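Peptidase (Yersinia bercovieri, PDB 5NYW) is of unknown function but belongs to the Ntn-hydrolase proteasome beta-subunit family, as an ancestral relative of the 20S and HslV subunits that probably acts as a peptidase. Local coordinates at residues Ala175-Ser178 with Met179-Leu183; Pro216-Met219 with Met220-Lys223; Ser231-Ala234 with Gln235-Gly238. All blocks are in the same frame, centred on the assembly; numbering follows the deposited sequence.

Interaction 1: residues Ala175-Ser178 with Met179-Leu183; sequences ALIS and MDSTL
Thr182 turns its hydroxyl back onto the carbonyl of Ser178 one turn earlier in helix 168-185. With OG1 beside its own backbone N (chi1 -56°), the side chain brings OG1 within 2.7 Å of Ser178 O, as donor. The backbone N of Thr182 binds the same oxygen at 3.2 Å. The two donors reach Ser178 O from opposite faces of its carbonyl plane, so one oxygen takes two bonds and the hydroxyl is satisfied within its own helix. Ser181 OG, one residue earlier, takes part in a weak hydrogen bond with Arg160 NH2 of the second subunit.

The remaining bonds are backbone i to i+4 links. Met179 N donates to Ala175 O, Asp180 N to Leu176 O and Ser181 N to Ile177 O, each at 2.9 Å. The last is the straightest, with an N-H...O angle of 168°.

Side-chain packing within the turn is slight; Met179 CB lies 3.3 Å from the carbonyl Leu176 O, and the thioether then leads away toward Tyr2 of strand 2-7. Leu176 and Ile177 likewise direct their side chains outward, onto helix 216-234.

The polar ends find partners off the turn. Ser178 OG is hydrogen-bonded with Tyr2 OH and Gly154 O. Asp180 OD1 forms salt bridges with Arg222 and Arg184, so its buried carboxylate is compensated, and the two cations would be expected to keep it ionised.

This is a regular alpha-helical turn with a threonine hydroxyl folded onto the i-4 carbonyl. It belongs to a buried helix that packs on strand 2-7 of the larger sheet, in keeping with the alpha-beta-beta-alpha architecture of the proteasome beta-subunit fold.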
ATOM      1  N   ALA L 175     -26.189 -33.642 -30.407  1.00 52.62           N
ATOM      2  CA  ALA L 175     -24.831 -33.609 -29.860  1.00 41.80           C
ATOM      3  C   ALA L 175     -23.853 -34.435 -30.712  1.00 50.98           C
ATOM      4  O   ALA L 175     -22.735 -33.983 -30.963  1.00 51.81           O
ATOM      5  CB  ALA L 175     -24.814 -34.108 -28.405  1.00 38.78           C
ATOM      6  N   LEU L 176     -24.276 -35.623 -31.162  1.00 53.62           N
ATOM      7  CA  LEU L 176     -23.417 -36.502 -31.973  1.00 59.31           C
ATOM      8  C   LEU L 176     -23.044 -35.891 -33.337  1.00 65.73           C
ATOM      9  O   LEU L 176     -21.904 -36.033 -33.798  1.00 52.79           O
ATOM     10  CB  LEU L 176     -24.091 -37.863 -32.213  1.00 47.24           C
ATOM     11  CG  LEU L 176     -24.255 -38.702 -30.949  1.00 50.46           C
ATOM     12  CD1 LEU L 176     -25.003 -39.994 -31.228  1.00 49.48           C
ATOM     13  CD2 LEU L 176     -22.905 -38.973 -30.314  1.00 48.43           C
ATOM     14  N   ILE L 177     -24.003 -35.221 -33.975  1.00 58.93           N
ATOM     15  CA  ILE L 177     -23.732 -34.531 -35.229  1.00 60.03           C
ATOM     16  C   ILE L 177     -22.800 -33.336 -34.992  1.00 48.19           C
ATOM     17  O   ILE L 177     -21.873 -33.096 -35.773  1.00 47.41           O
ATOM     18  CB  ILE L 177     -25.046 -34.078 -35.914  1.00 63.36           C
ATOM     19  CG1 ILE L 177     -25.898 -35.299 -36.271  1.00 55.87           C
ATOM     20  CG2 ILE L 177     -24.758 -33.236 -37.163  1.00 58.18           C
ATOM     21  CD1 ILE L 177     -27.319 -34.956 -36.637  1.00 62.07           C
ATOM     22  N   SER L 178     -23.037 -32.616 -33.893  1.00 50.79           N
ATOM     23  CA  SER L 178     -22.190 -31.502 -33.465  1.00 54.36           C
ATOM     24  C   SER L 178     -20.742 -31.990 -33.342  1.00 62.61           C
ATOM     25  O   SER L 178     -19.815 -31.330 -33.789  1.00 67.56           O
ATOM     26  CB  SER L 178     -22.702 -30.940 -32.131  1.00 62.86           C
ATOM     27  OG  SER L 178     -21.992 -29.784 -31.709  1.00 58.45           O
ATOM     28  N   MET L 179     -20.571 -33.171 -32.753  1.00 62.64           N
ATOM     29  CA  MET L 179     -19.277 -33.837 -32.670  1.00 55.27           C
ATOM     30  C   MET L 179     -18.718 -34.191 -34.038  1.00 57.21           C
ATOM     31  O   MET L 179     -17.514 -34.039 -34.288  1.00 50.77           O
ATOM     32  CB  MET L 179     -19.401 -35.118 -31.858  1.00 61.64           C
ATOM     33  CG  MET L 179     -19.426 -34.911 -30.381  1.00 61.45           C
ATOM     34  SD  MET L 179     -17.801 -34.429 -29.805  1.00 62.68           S
ATOM     35  CE  MET L 179     -18.264 -33.960 -28.145  1.00 55.38           C
ATOM     36  N   ASP L 180     -19.595 -34.715 -34.899  1.00 58.84           N
ATOM     37  CA  ASP L 180     -19.223 -35.125 -36.248  1.00 48.73           C
ATOM     38  C   ASP L 180     -18.617 -33.960 -37.017  1.00 56.81           C
ATOM     39  O   ASP L 180     -17.515 -34.074 -37.564  1.00 51.53           O
ATOM     40  CB  ASP L 180     -20.445 -35.694 -36.979  1.00 46.91           C
ATOM     41  CG  ASP L 180     -20.200 -35.918 -38.484  1.00 55.44           C
ATOM     42  OD1 ASP L 180     -19.192 -36.562 -38.854  1.00 60.91           O
ATOM     43  OD2 ASP L 180     -21.052 -35.476 -39.300  1.00 47.67           O
ATOM     44  N   SER L 181     -19.321 -32.834 -37.026  1.00 51.75           N
ATOM     45  CA  SER L 181     -18.844 -31.650 -37.728  1.00 53.37           C
ATOM     46  C   SER L 181     -17.531 -31.106 -37.135  1.00 59.52           C
ATOM     47  O   SER L 181     -16.696 -30.571 -37.865  1.00 53.70           O
ATOM     48  CB  SER L 181     -19.925 -30.586 -37.717  1.00 50.69           C
ATOM     49  OG  SER L 181     -21.045 -31.060 -38.432  1.00 66.69           O
ATOM     50  N   THR L 182     -17.375 -31.231 -35.812  1.00 50.24           N
ATOM     51  CA  THR L 182     -16.184 -30.784 -35.087  1.00 39.04           C
ATOM     52  C   THR L 182     -14.957 -31.698 -35.364  1.00 50.04           C
ATOM     53  O   THR L 182     -13.850 -31.205 -35.626  1.00 51.51           O
ATOM     54  CB  THR L 182     -16.482 -30.710 -33.566  1.00 42.65           C
ATOM     55  OG1 THR L 182     -17.622 -29.855 -33.340  1.00 39.31           O
ATOM     56  CG2 THR L 182     -15.307 -30.145 -32.816  1.00 42.47           C
ATOM     57  N   LEU L 183     -15.150 -33.018 -35.290  1.00 50.11           N
ATOM     58  CA  LEU L 183     -14.118 -34.000 -35.664  1.00 47.63           C
ATOM     59  C   LEU L 183     -13.610 -33.778 -37.092  1.00 66.30           C
ATOM     60  O   LEU L 183     -12.413 -33.909 -37.360  1.00 78.90           O
ATOM     61  CB  LEU L 183     -14.664 -35.426 -35.538  1.00 45.56           C
ATOM     62  CG  LEU L 183     -14.928 -35.897 -34.108  1.00 44.83           C
ATOM     63  CD1 LEU L 183     -15.901 -37.040 -34.060  1.00 46.98           C
ATOM     64  CD2 LEU L 183     -13.622 -36.336 -33.511  1.00 48.45           C
TER

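Interaction 2: residues Pro216-Met219 with Met220-Lys223; sequences PYFM and MIRK
Phe218 and Tyr217 both carry CG anti to the backbone N (chi1 -165° and -180°), which sends their rings along the helix toward Arg222 and Ile221, one turn further on. Arg222 has CG beside its own N and bends at chi3 (86°), laying its aliphatic part over the Phe218 ring. CD stands over one face, offset toward the rim, 3.8 Å from the ring centroid in a CH-pi contact. The guanidinium follows at a shallow slant to the ring, its NH1 3.8 Å from Phe218 CE2. On the neighbouring flank Ile221 crosses the Tyr217 ring: CB lies over a face, while CD1 approaches the hydroxyl end, 3.5 Å from Tyr217 OH. Ile221 CG2 meets Phe218 CD1 obliquely at 4.0 Å.

Beneath the side chains run the i to i+4 bonds of the first turns of helix 216-234, among them Ile221 N to Tyr217 O at 2.9 Å and Arg222 N to Phe218 O at 3.1 Å.

Tyr217 OH is hydrogen-bonded to Gln173, and Ile221 also packs on Leu236 of the second subunit. The methylene stem of Arg222 lies on the phenylalanine ring, while NE forms a salt bridge with Asp180 of helix 168-185, so one residue probably links the two helices by both apolar and charged contact.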
ATOM      1  N   PRO L 216     -21.019 -48.730 -34.023  1.00 84.19           N
ATOM      2  CA  PRO L 216     -21.893 -48.919 -35.192  1.00 72.16           C
ATOM      3  C   PRO L 216     -22.905 -47.788 -35.397  1.00 69.41           C
ATOM      4  O   PRO L 216     -23.147 -47.389 -36.544  1.00 65.41           O
ATOM      5  CB  PRO L 216     -22.604 -50.246 -34.895  1.00 74.03           C
ATOM      6  CG  PRO L 216     -22.474 -50.443 -33.447  1.00 77.83           C
ATOM      7  CD  PRO L 216     -21.157 -49.848 -33.074  1.00 85.32           C
ATOM      8  N   TYR L 217     -23.554 -47.337 -34.325  1.00 68.58           N
ATOM      9  CA  TYR L 217     -24.532 -46.265 -34.473  1.00 64.45           C
ATOM     10  C   TYR L 217     -23.878 -44.929 -34.828  1.00 65.76           C
ATOM     11  O   TYR L 217     -24.393 -44.194 -35.665  1.00 60.74           O
ATOM     12  CB  TYR L 217     -25.367 -46.077 -33.208  1.00 63.83           C
ATOM     13  CG  TYR L 217     -26.388 -44.966 -33.358  1.00 61.01           C
ATOM     14  CD1 TYR L 217     -27.572 -45.167 -34.077  1.00 59.55           C
ATOM     15  CD2 TYR L 217     -26.141 -43.696 -32.841  1.00 60.56           C
ATOM     16  CE1 TYR L 217     -28.501 -44.140 -34.233  1.00 57.86           C
ATOM     17  CE2 TYR L 217     -27.057 -42.663 -33.000  1.00 54.57           C
ATOM     18  CZ  TYR L 217     -28.228 -42.890 -33.684  1.00 61.78           C
ATOM     19  OH  TYR L 217     -29.120 -41.854 -33.823  1.00 77.06           O
ATOM     20  N   PHE L 218     -22.747 -44.604 -34.207  1.00 69.41           N
ATOM     21  CA  PHE L 218     -22.096 -43.329 -34.519  1.00 61.77           C
ATOM     22  C   PHE L 218     -21.625 -43.352 -35.961  1.00 56.51           C
ATOM     23  O   PHE L 218     -21.770 -42.370 -36.678  1.00 61.76           O
ATOM     24  CB  PHE L 218     -20.915 -43.039 -33.590  1.00 60.17           C
ATOM     25  CG  PHE L 218     -20.441 -41.597 -33.633  1.00 52.26           C
ATOM     26  CD1 PHE L 218     -21.349 -40.554 -33.494  1.00 51.73           C
ATOM     27  CD2 PHE L 218     -19.100 -41.288 -33.783  1.00 53.85           C
ATOM     28  CE1 PHE L 218     -20.929 -39.233 -33.506  1.00 49.02           C
ATOM     29  CE2 PHE L 218     -18.677 -39.971 -33.805  1.00 59.47           C
ATOM     30  CZ  PHE L 218     -19.597 -38.939 -33.668  1.00 50.53           C
ATOM     31  N   MET L 219     -21.093 -44.490 -36.390  1.00 55.71           N
ATOM     32  CA  MET L 219     -20.684 -44.650 -37.777  1.00 61.79           C
ATOM     33  C   MET L 219     -21.867 -44.407 -38.696  1.00 66.33           C
ATOM     34  O   MET L 219     -21.778 -43.638 -39.652  1.00 58.71           O
ATOM     35  CB  MET L 219     -20.122 -46.054 -38.018  1.00 68.74           C
ATOM     36  CG  MET L 219     -18.691 -46.262 -37.539  1.00 80.04           C
ATOM     37  SD  MET L 219     -18.069 -47.916 -37.914  1.00 79.80           S
ATOM     38  CE  MET L 219     -18.128 -47.877 -39.708  1.00 77.98           C
ATOM     39  N   MET L 220     -23.000 -44.997 -38.337  1.00 75.84           N
ATOM     40  CA  MET L 220     -24.210 -44.916 -39.151  1.00 69.90           C
ATOM     41  C   MET L 220     -24.803 -43.508 -39.241  1.00 60.90           C
ATOM     42  O   MET L 220     -25.239 -43.094 -40.312  1.00 59.96           O
ATOM     43  CB  MET L 220     -25.264 -45.876 -38.614  1.00 59.59           C
ATOM     44  CG  MET L 220     -26.431 -46.090 -39.536  1.00 68.84           C
ATOM     45  SD  MET L 220     -27.593 -47.298 -38.866  1.00111.88           S
ATOM     46  CE  MET L 220     -28.970 -47.100 -39.997  1.00106.92           C
ATOM     47  N   ILE L 221     -24.876 -42.805 -38.115  1.00 58.89           N
ATOM     48  CA  ILE L 221     -25.488 -41.483 -38.100  1.00 58.42           C
ATOM     49  C   ILE L 221     -24.595 -40.471 -38.831  1.00 65.56           C
ATOM     50  O   ILE L 221     -25.100 -39.493 -39.377  1.00 69.42           O
ATOM     51  CB  ILE L 221     -25.829 -40.998 -36.654  1.00 63.31           C
ATOM     52  CG1 ILE L 221     -26.736 -39.765 -36.713  1.00 60.84           C
ATOM     53  CG2 ILE L 221     -24.579 -40.743 -35.830  1.00 58.26           C
ATOM     54  CD1 ILE L 221     -27.311 -39.351 -35.392  1.00 52.40           C
ATOM     55  N   ARG L 222     -23.277 -40.680 -38.793  1.00 61.96           N
ATOM     56  CA  ARG L 222     -22.333 -39.830 -39.516  1.00 51.17           C
ATOM     57  C   ARG L 222     -22.515 -40.038 -41.036  1.00 61.79           C
ATOM     58  O   ARG L 222     -22.426 -39.093 -41.832  1.00 55.54           O
ATOM     59  CB  ARG L 222     -20.882 -40.102 -39.098  1.00 51.44           C
ATOM     60  CG  ARG L 222     -20.559 -39.779 -37.642  1.00 59.66           C
ATOM     61  CD  ARG L 222     -19.094 -40.035 -37.284  1.00 59.68           C
ATOM     62  NE  ARG L 222     -18.271 -38.874 -37.604  1.00 72.48           N
ATOM     63  CZ  ARG L 222     -16.970 -38.778 -37.362  1.00 71.62           C
ATOM     64  NH1 ARG L 222     -16.316 -39.795 -36.821  1.00 78.07           N
ATOM     65  NH2 ARG L 222     -16.317 -37.668 -37.682  1.00 71.59           N
ATOM     66  N   LYS L 223     -22.697 -41.296 -41.435  1.00 73.84           N
ATOM     67  CA  LYS L 223     -22.903 -41.655 -42.847  1.00 67.09           C
ATOM     68  C   LYS L 223     -24.262 -41.167 -43.358  1.00 68.60           C
ATOM     69  O   LYS L 223     -24.375 -40.638 -44.464  1.00 85.07           O
ATOM     70  CB  LYS L 223     -22.787 -43.173 -43.039  1.00 61.64           C
ATOM     71  CG  LYS L 223     -23.026 -43.635 -44.467  1.00 72.23           C
ATOM     72  CD  LYS L 223     -22.855 -45.146 -44.613  1.00 77.46           C
ATOM     73  CE  LYS L 223     -23.167 -45.617 -46.029  1.00 75.78           C
ATOM     74  NZ  LYS L 223     -22.906 -47.073 -46.234  1.00 72.07           N
TER

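Interaction 3: residues Ser231-Ala234 with Gln235-Gly238; sequences SIFA and QLPG
Gln235 N turns back to Ser231 O, where helix 216-234 runs out. This bond, at 3.2 Å with an N-H...O angle of 141°, is an i to i+4 link from the helix into Gln235. The same N-H also leans on Ile232 O, weakly and at a poor angle, so an i to i+3 bond joins the i to i+4 one. At Gln235 the backbone departs from the helix. Its side chain starts with CG beside its own N (chi1 -64°), setting CG 3.5 Å from Ser231 O.

At Leu236 the backbone moves to a polyproline II conformation. Its N makes a weak bond with Phe233 O at 3.3 Å, a bond spanning three residues. The side chain folds back against the last turn: CG is 3.5 Å from Ile232 O, and CD1 meets Phe233 CD1 at 4.0 Å, the two side chains passing at a slant. Phe233 has CG anti to its N (chi1 -173°), which carries the ring out along the side on which Leu236 arrives. Both residues also pack on Ile177 of the second subunit.

Pro237 and Gly238 continue in the same polyproline II course, away from the helix. Pro237 O accepts a hydrogen bond from Tyr217 OH of the second subunit, and Gly238 O accepts one from Lys240 of this chain.

The pattern is that of a helix C-terminus where an i to i+4 bond is joined by weak i to i+3 bonds, accompanied by an apolar contact between Phe233 and Leu236. From it a polyproline II tail reaches over a neighbouring copy of the protein in the 14-chain Anbu assembly.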
ATOM      1  N   SER L 231     -27.098 -34.438 -50.439  1.00 58.78           N
ATOM      2  CA  SER L 231     -28.312 -34.646 -51.220  1.00 55.73           C
ATOM      3  C   SER L 231     -29.180 -33.376 -51.223  1.00 53.28           C
ATOM      4  O   SER L 231     -29.779 -33.026 -52.248  1.00 63.57           O
ATOM      5  CB  SER L 231     -29.076 -35.858 -50.672  1.00 60.89           C
ATOM      6  OG  SER L 231     -30.409 -35.920 -51.139  1.00 75.28           O
ATOM      7  N   ILE L 232     -29.291 -32.713 -50.072  1.00 56.56           N
ATOM      8  CA  ILE L 232     -30.034 -31.447 -49.997  1.00 62.77           C
ATOM      9  C   ILE L 232     -29.328 -30.382 -50.842  1.00 54.95           C
ATOM     10  O   ILE L 232     -29.953 -29.565 -51.530  1.00 63.75           O
ATOM     11  CB  ILE L 232     -30.204 -30.947 -48.541  1.00 67.32           C
ATOM     12  CG1 ILE L 232     -31.027 -31.947 -47.723  1.00 73.26           C
ATOM     13  CG2 ILE L 232     -30.870 -29.575 -48.521  1.00 64.90           C
ATOM     14  CD1 ILE L 232     -32.447 -32.167 -48.255  1.00 51.41           C
ATOM     15  N   PHE L 233     -28.006 -30.403 -50.761  1.00 51.90           N
ATOM     16  CA  PHE L 233     -27.162 -29.470 -51.476  1.00 65.64           C
ATOM     17  C   PHE L 233     -27.329 -29.617 -52.990  1.00 63.63           C
ATOM     18  O   PHE L 233     -27.468 -28.635 -53.732  1.00 60.71           O
ATOM     19  CB  PHE L 233     -25.693 -29.692 -51.100  1.00 65.12           C
ATOM     20  CG  PHE L 233     -24.780 -28.663 -51.667  1.00 62.30           C
ATOM     21  CD1 PHE L 233     -24.794 -27.365 -51.192  1.00 64.09           C
ATOM     22  CD2 PHE L 233     -24.020 -28.961 -52.796  1.00 54.05           C
ATOM     23  CE1 PHE L 233     -23.973 -26.402 -51.758  1.00 64.09           C
ATOM     24  CE2 PHE L 233     -23.217 -28.006 -53.377  1.00 56.37           C
ATOM     25  CZ  PHE L 233     -23.189 -26.720 -52.855  1.00 61.91           C
ATOM     26  N   ALA L 234     -27.337 -30.859 -53.448  1.00 60.73           N
ATOM     27  CA  ALA L 234     -27.437 -31.101 -54.873  1.00 57.45           C
ATOM     28  C   ALA L 234     -28.809 -30.660 -55.376  1.00 69.03           C
ATOM     29  O   ALA L 234     -28.946 -30.214 -56.508  1.00 70.69           O
ATOM     30  CB  ALA L 234     -27.182 -32.570 -55.177  1.00 57.79           C
ATOM     31  N   GLN L 235     -29.836 -30.760 -54.541  1.00 87.24           N
ATOM     32  CA  GLN L 235     -31.181 -30.420 -55.017  1.00 83.41           C
ATOM     33  C   GLN L 235     -31.643 -28.994 -54.747  1.00 73.65           C
ATOM     34  O   GLN L 235     -32.814 -28.679 -54.938  1.00 63.50           O
ATOM     35  CB  GLN L 235     -32.211 -31.413 -54.496  1.00 70.89           C
ATOM     36  CG  GLN L 235     -31.960 -32.808 -55.040  1.00 75.93           C
ATOM     37  CD  GLN L 235     -31.932 -32.804 -56.571  1.00 85.66           C
ATOM     38  OE1 GLN L 235     -30.871 -32.904 -57.181  1.00 98.04           O
ATOM     39  NE2 GLN L 235     -33.077 -32.535 -57.183  1.00 78.70           N
ATOM     40  N   LEU L 236     -30.733 -28.142 -54.290  1.00 69.65           N
ATOM     41  CA  LEU L 236     -31.050 -26.737 -54.078  1.00 65.64           C
ATOM     42  C   LEU L 236     -31.437 -26.083 -55.412  1.00 71.08           C
ATOM     43  O   LEU L 236     -30.981 -26.517 -56.480  1.00 63.80           O
ATOM     44  CB  LEU L 236     -29.853 -26.002 -53.472  1.00 71.01           C
ATOM     45  CG  LEU L 236     -29.580 -26.149 -51.968  1.00 73.72           C
ATOM     46  CD1 LEU L 236     -28.253 -25.506 -51.644  1.00 64.48           C
ATOM     47  CD2 LEU L 236     -30.698 -25.565 -51.096  1.00 65.28           C
ATOM     48  N   PRO L 237     -32.323 -25.070 -55.360  1.00 73.42           N
ATOM     49  CA  PRO L 237     -32.642 -24.317 -56.586  1.00 63.53           C
ATOM     50  C   PRO L 237     -31.372 -23.678 -57.162  1.00 71.22           C
ATOM     51  O   PRO L 237     -30.478 -23.287 -56.416  1.00 76.09           O
ATOM     52  CB  PRO L 237     -33.640 -23.248 -56.114  1.00 63.85           C
ATOM     53  CG  PRO L 237     -33.487 -23.203 -54.585  1.00 82.38           C
ATOM     54  CD  PRO L 237     -33.056 -24.583 -54.175  1.00 71.75           C
ATOM     55  N   GLY L 238     -31.303 -23.559 -58.477  1.00 79.88           N
ATOM     56  CA  GLY L 238     -30.112 -23.046 -59.124  1.00 80.22           C
ATOM     57  C   GLY L 238     -29.753 -21.631 -58.727  1.00 82.96           C
ATOM     58  O   GLY L 238     -30.622 -20.868 -58.331  1.00 89.02           O
TER

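Interactions 1 and 2 lie on adjacent helices and meet directly, with centres about 11 Å apart. Asp180 OD1 of interaction 1 and Arg222 NE of interaction 2 form a salt bridge of 2.8 Å, and Leu176 CD1 packs on Tyr217 CE2 at 3.8 Å. Interaction 3 ends the helix that interaction 2 begins; their centres are about 23 Å apart, and their nearest atoms about 9 Å. Within one chain interaction 3 touches neither of the others, but between subunits they meet: Leu236 of one copy packs on Ile177 and Ile221 of the second. The tail at 235-238 thus joins the helix pair of one subunit to that of its neighbour.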